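Local coordinates for 361aa long hypothetical D-aminopeptidase (Pyrococcus horikoshii, PDB 2DRH), which is of unverified function but belongs to the S58 family of peptidases and probably acts as an aminopeptidase, at residues K25-G30 and V282-A287; A248-R253 and S306-L311. All coordinates share one frame; numbering follows the deposited sequence.

Contact 1 (K25-G30 and V282-A287); sequences KGVKVG and VAFSTA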
loop_
_atom_site.group_PDB
_atom_site.type_symbol
_atom_site.label_atom_id
_atom_site.label_comp_id
_atom_site.label_asym_id
_atom_site.label_seq_id
_atom_site.Cartn_x
_atom_site.Cartn_y
_atom_site.Cartn_z
ATOM N N LYS A 25 -19.808 4.920 -23.600
ATOM C CA LYS A 25 -19.588 5.768 -24.766
ATOM C C LYS A 25 -18.174 6.324 -24.876
ATOM O O LYS A 25 -17.653 6.930 -23.935
ATOM C CB LYS A 25 -20.596 6.927 -24.781
ATOM C CG LYS A 25 -20.357 7.987 -23.719
ATOM C CD LYS A 25 -20.839 7.536 -22.346
ATOM C CE LYS A 25 -20.257 8.404 -21.238
ATOM N NZ LYS A 25 -18.788 8.163 -21.099
ATOM N N GLY A 26 -17.561 6.116 -26.037
ATOM C CA GLY A 26 -16.216 6.612 -26.258
ATOM C C GLY A 26 -15.158 5.532 -26.160
ATOM O O GLY A 26 -14.129 5.607 -26.835
ATOM N N VAL A 27 -15.400 4.530 -25.319
ATOM C CA VAL A 27 -14.444 3.435 -25.155
ATOM C C VAL A 27 -14.409 2.599 -26.429
ATOM O O VAL A 27 -15.446 2.333 -27.033
ATOM C CB VAL A 27 -14.824 2.534 -23.944
ATOM C CG1 VAL A 27 -13.907 1.313 -23.873
ATOM C CG2 VAL A 27 -14.717 3.339 -22.658
ATOM N N LYS A 28 -13.212 2.194 -26.840
ATOM C CA LYS A 28 -13.046 1.389 -28.044
ATOM C C LYS A 28 -12.038 0.257 -27.836
ATOM O O LYS A 28 -11.089 0.399 -27.063
ATOM C CB LYS A 28 -12.615 2.292 -29.199
ATOM C CG LYS A 28 -13.695 3.313 -29.590
ATOM C CD LYS A 28 -13.157 4.393 -30.512
ATOM C CE LYS A 28 -12.650 3.817 -31.821
ATOM N NZ LYS A 28 -11.889 4.841 -32.603
ATOM N N VAL A 29 -12.262 -0.864 -28.527
ATOM C CA VAL A 29 -11.394 -2.041 -28.424
ATOM C C VAL A 29 -10.950 -2.547 -29.797
ATOM O O VAL A 29 -11.769 -2.708 -30.705
ATOM C CB VAL A 29 -12.102 -3.215 -27.698
ATOM C CG1 VAL A 29 -11.171 -4.411 -27.616
ATOM C CG2 VAL A 29 -12.531 -2.795 -26.304
ATOM N N GLY A 30 -9.651 -2.801 -29.932
ATOM C CA GLY A 30 -9.107 -3.297 -31.185
ATOM C C GLY A 30 -8.222 -4.508 -30.947
ATOM O O GLY A 30 -7.558 -4.591 -29.912
ATOM N N VAL A 282 -7.828 -2.929 -13.455
ATOM C CA VAL A 282 -7.587 -1.518 -13.711
ATOM C C VAL A 282 -8.929 -0.844 -14.013
ATOM O O VAL A 282 -9.650 -1.257 -14.915
ATOM C CB VAL A 282 -6.624 -1.323 -14.900
ATOM C CG1 VAL A 282 -6.510 0.151 -15.239
ATOM C CG2 VAL A 282 -5.240 -1.885 -14.548
ATOM N N ALA A 283 -9.264 0.184 -13.243
ATOM C CA ALA A 283 -10.524 0.891 -13.432
ATOM C C ALA A 283 -10.312 2.359 -13.759
ATOM O O ALA A 283 -9.413 3.004 -13.218
ATOM C CB ALA A 283 -11.375 0.762 -12.185
ATOM N N PHE A 284 -11.145 2.883 -14.654
ATOM C CA PHE A 284 -11.056 4.284 -15.043
ATOM C C PHE A 284 -12.430 4.844 -15.377
ATOM O O PHE A 284 -13.347 4.098 -15.733
ATOM C CB PHE A 284 -10.111 4.451 -16.239
ATOM C CG PHE A 284 -10.627 3.867 -17.536
ATOM C CD1 PHE A 284 -11.514 4.584 -18.344
ATOM C CD2 PHE A 284 -10.204 2.610 -17.968
ATOM C CE1 PHE A 284 -11.965 4.059 -19.563
ATOM C CE2 PHE A 284 -10.644 2.078 -19.177
ATOM C CZ PHE A 284 -11.528 2.805 -19.980
ATOM N N SER A 285 -12.571 6.155 -15.245
ATOM C CA SER A 285 -13.828 6.825 -15.541
ATOM C C SER A 285 -13.639 7.774 -16.714
ATOM O O SER A 285 -12.571 8.346 -16.894
ATOM C CB SER A 285 -14.316 7.603 -14.315
ATOM O OG SER A 285 -15.446 8.405 -14.630
ATOM N N THR A 286 -14.679 7.930 -17.520
ATOM C CA THR A 286 -14.629 8.819 -18.675
ATOM C C THR A 286 -15.293 10.140 -18.313
ATOM O O THR A 286 -15.329 11.065 -19.116
ATOM C CB THR A 286 -15.401 8.226 -19.863
ATOM O OG1 THR A 286 -16.755 7.971 -19.461
ATOM C CG2 THR A 286 -14.767 6.922 -20.325
ATOM N N ALA A 287 -15.814 10.220 -17.095
ATOM C CA ALA A 287 -16.515 11.413 -16.630
ATOM C C ALA A 287 -15.661 12.667 -16.437
ATOM O O ALA A 287 -16.142 13.785 -16.664
ATOM C CB ALA A 287 -17.264 11.091 -15.344
#
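Lys25 reaches the 282-287 segment with its ammonium end, and NZ donates a hydrogen bond of 2.6 Å to Thr286 OG1. The side chain bends at chi2 (-78°) and at chi4 (-69°), which brings NZ to Thr286. The same lysine also lies against Asp247. Gly26 adds no side chain, and its backbone turns with phi at 103°, a conformation in which a CB would press on the carbonyl O of Lys25. Val27 follows with CB directed at the other segment. Its CG2 meets Phe284 CZ at 4.2 Å, coming to the edge of the ring near its plane rather than over a face, and also lies 4.3 Å from Thr286 CG2. Beyond Val27 the chain enters strand 28-36, which pairs with strand 48-56 through Lys28 and Gly30.

Phe284 belongs to the other sheet, where its ring also packs on Val67, Ala69, Ile243 and Ala245. The contact therefore joins the approach to one sheet with strand 278-285 of the other and the corner at Thr286 and Ala287, consistent with the facing sheets of the DmpA-like fold. At the corner, Ser285 OG accepts a hydrogen bond from Ala287 N at 3.1 Å, an ST turn. A valine in place of Thr286 has no hydroxyl, which would probably leave the ammonium of Lys25 without this acceptor and its bent tail freer to move. Thr286 thus divides the interface chemically: its hydroxyl serves the polar, exposed lysine end, while its methyl continues the buried apolar patch of Val27 and Phe284.

Contact 2 (A248-R253 and S306-L311); sequences APLTGR and SVISPL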
loop_
_atom_site.group_PDB
_atom_site.type_symbol
_atom_site.label_atom_id
_atom_site.label_comp_id
_atom_site.label_asym_id
_atom_site.label_seq_id
_atom_site.Cartn_x
_atom_site.Cartn_y
_atom_site.Cartn_z
ATOM N N ALA A 248 -19.420 6.986 -14.637
ATOM C CA ALA A 248 -19.773 7.596 -13.364
ATOM C C ALA A 248 -18.603 8.451 -12.879
ATOM O O ALA A 248 -17.448 8.034 -12.959
ATOM C CB ALA A 248 -20.096 6.512 -12.333
ATOM N N PRO A 249 -18.884 9.671 -12.392
ATOM C CA PRO A 249 -17.815 10.549 -11.904
ATOM C C PRO A 249 -17.224 10.003 -10.604
ATOM O O PRO A 249 -17.935 9.834 -9.614
ATOM C CB PRO A 249 -18.529 11.885 -11.713
ATOM C CG PRO A 249 -19.911 11.465 -11.322
ATOM C CD PRO A 249 -20.192 10.344 -12.310
ATOM N N LEU A 250 -15.924 9.727 -10.620
ATOM C CA LEU A 250 -15.229 9.171 -9.451
ATOM C C LEU A 250 -13.773 9.622 -9.397
ATOM O O LEU A 250 -13.100 9.688 -10.421
ATOM C CB LEU A 250 -15.260 7.649 -9.505
ATOM C CG LEU A 250 -16.601 6.917 -9.579
ATOM C CD1 LEU A 250 -16.361 5.486 -10.070
ATOM C CD2 LEU A 250 -17.283 6.922 -8.226
ATOM N N THR A 251 -13.293 9.925 -8.197
ATOM C CA THR A 251 -11.913 10.355 -8.014
ATOM C C THR A 251 -10.992 9.133 -8.109
ATOM O O THR A 251 -11.465 7.998 -8.191
ATOM C CB THR A 251 -11.724 11.004 -6.642
ATOM O OG1 THR A 251 -11.826 10.002 -5.617
ATOM C CG2 THR A 251 -12.809 12.080 -6.409
ATOM N N GLY A 252 -9.685 9.373 -8.117
ATOM C CA GLY A 252 -8.727 8.284 -8.194
ATOM C C GLY A 252 -8.932 7.281 -7.072
ATOM O O GLY A 252 -9.007 6.078 -7.313
ATOM N N ARG A 253 -9.046 7.780 -5.848
ATOM C CA ARG A 253 -9.245 6.924 -4.684
ATOM C C ARG A 253 -10.432 5.997 -4.873
ATOM O O ARG A 253 -10.349 4.796 -4.597
ATOM C CB ARG A 253 -9.461 7.773 -3.427
ATOM C CG ARG A 253 -9.813 6.959 -2.183
ATOM C CD ARG A 253 -10.160 7.883 -1.037
ATOM N NE ARG A 253 -11.217 8.805 -1.442
ATOM C CZ ARG A 253 -12.494 8.466 -1.554
ATOM N NH1 ARG A 253 -12.876 7.225 -1.281
ATOM N NH2 ARG A 253 -13.388 9.364 -1.944
ATOM N N SER A 306 -21.066 7.326 -0.169
ATOM C CA SER A 306 -22.260 6.721 0.416
ATOM C C SER A 306 -23.282 6.236 -0.613
ATOM O O SER A 306 -24.189 5.471 -0.273
ATOM C CB SER A 306 -22.944 7.715 1.358
ATOM O OG SER A 306 -23.515 8.784 0.623
ATOM N N VAL A 307 -23.149 6.660 -1.865
ATOM C CA VAL A 307 -24.111 6.231 -2.877
ATOM C C VAL A 307 -23.547 5.352 -3.993
ATOM O O VAL A 307 -24.245 5.080 -4.971
ATOM C CB VAL A 307 -24.809 7.452 -3.546
ATOM C CG1 VAL A 307 -25.356 8.392 -2.477
ATOM C CG2 VAL A 307 -23.843 8.172 -4.459
ATOM N N ILE A 308 -22.310 4.879 -3.852
ATOM C CA ILE A 308 -21.728 4.079 -4.926
ATOM C C ILE A 308 -21.700 2.560 -4.807
ATOM O O ILE A 308 -21.072 1.895 -5.634
ATOM C CB ILE A 308 -20.301 4.558 -5.242
ATOM C CG1 ILE A 308 -19.389 4.332 -4.035
ATOM C CG2 ILE A 308 -20.327 6.031 -5.628
ATOM C CD1 ILE A 308 -17.988 4.890 -4.228
ATOM N N SER A 309 -22.376 1.996 -3.813
ATOM C CA SER A 309 -22.378 0.542 -3.657
ATOM C C SER A 309 -22.922 -0.161 -4.904
ATOM O O SER A 309 -22.452 -1.248 -5.271
ATOM C CB SER A 309 -23.167 0.139 -2.410
ATOM O OG SER A 309 -22.498 0.589 -1.241
ATOM N N PRO A 310 -23.922 0.448 -5.579
ATOM C CA PRO A 310 -24.462 -0.177 -6.784
ATOM C C PRO A 310 -23.355 -0.363 -7.822
ATOM O O PRO A 310 -23.331 -1.363 -8.541
ATOM C CB PRO A 310 -25.526 0.822 -7.235
ATOM C CG PRO A 310 -26.038 1.339 -5.941
ATOM C CD PRO A 310 -24.763 1.591 -5.173
ATOM N N LEU A 311 -22.435 0.596 -7.900
ATOM C CA LEU A 311 -21.339 0.484 -8.857
ATOM C C LEU A 311 -20.387 -0.657 -8.445
ATOM O O LEU A 311 -19.806 -1.327 -9.300
ATOM C CB LEU A 311 -20.580 1.815 -8.965
ATOM C CG LEU A 311 -21.382 3.024 -9.487
ATOM C CD1 LEU A 311 -20.608 4.302 -9.241
ATOM C CD2 LEU A 311 -21.674 2.870 -10.971
#
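Ala248 and Leu311 mark the nearest approach of the two backbones, with CA atoms 8.6 Å apart; the segments therefore meet through side chains, and no hydrogen bond crosses between them. Both are helix entrances: 248-253 leads into helix 252-268, and 306-311 passes from a 3-10 turn into helix 309-328, so in this DmpA-like fold the loop leading into helix 252-268 packs on the N-cap and first turn of helix 309-328. Thr251 occupies the first N-cap. Its side chain caps a backbone N just beyond Arg253 while Gln254 OE1 accepts from Thr251 N, a reciprocal pattern consistent with a capping box. Ile308 takes the N-cap position of the second helix, and its O accepts a weak bond from Leu311 N.

Four buried apolar residues make the contact, and all four direct CB towards the opposite segment. Ala248 CB faces the fork of Leu311, 3.8 Å from CD1 and 4.2 Å from CD2. Leu250 CD2 reaches both Ile308 CG2 and Leu311 CD1: chi1 (-57°) sets CG anti to the carbonyl carbon, and chi2 (162°) turns CD2 towards these two partners. Leu250 also packs on Leu255 and Val258 of the helix that follows, whereas Leu311 continues onto Val201 and Ile194.

Polar groups tie the surroundings to the assembly. Arg253 forms a salt bridge through NH2 with Asp305 and gives NH1 to Glu88 O of the second subunit; Ser309 OG is hydrogen-bonded to Asn275 N of the third subunit. On the Ile308 side the branch methyl CG2 comes nearest, 4.1 Å from Leu250 CD2, ahead of the longer CG1-CD1 arm; Leu250 CD2 is in turn 4.4 Å from Leu311 CD1.

The two contacts adjoin at the corner next to Ser285, although their centres are 16 Å apart. Ser285 OG lies 2.6 Å from Ala248 O, a probable hydrogen bond that connects this corner of contact 1 to the helix approach in contact 2. Beside it Ala287 CB packs on Pro249, 3.5 Å from its CA. Along the chain the segments alternate, with 248-253 falling between 25-30 and 282-287, and helix 252-268 directly precedes strand 278-285. Contact 1 lies nearer the centre of the chain (about 11 Å between centres, against about 20 Å), yet contact 2 is the more fully buried and borders two neighbouring subunits. Neither includes a bound ligand, and both read as structural packing.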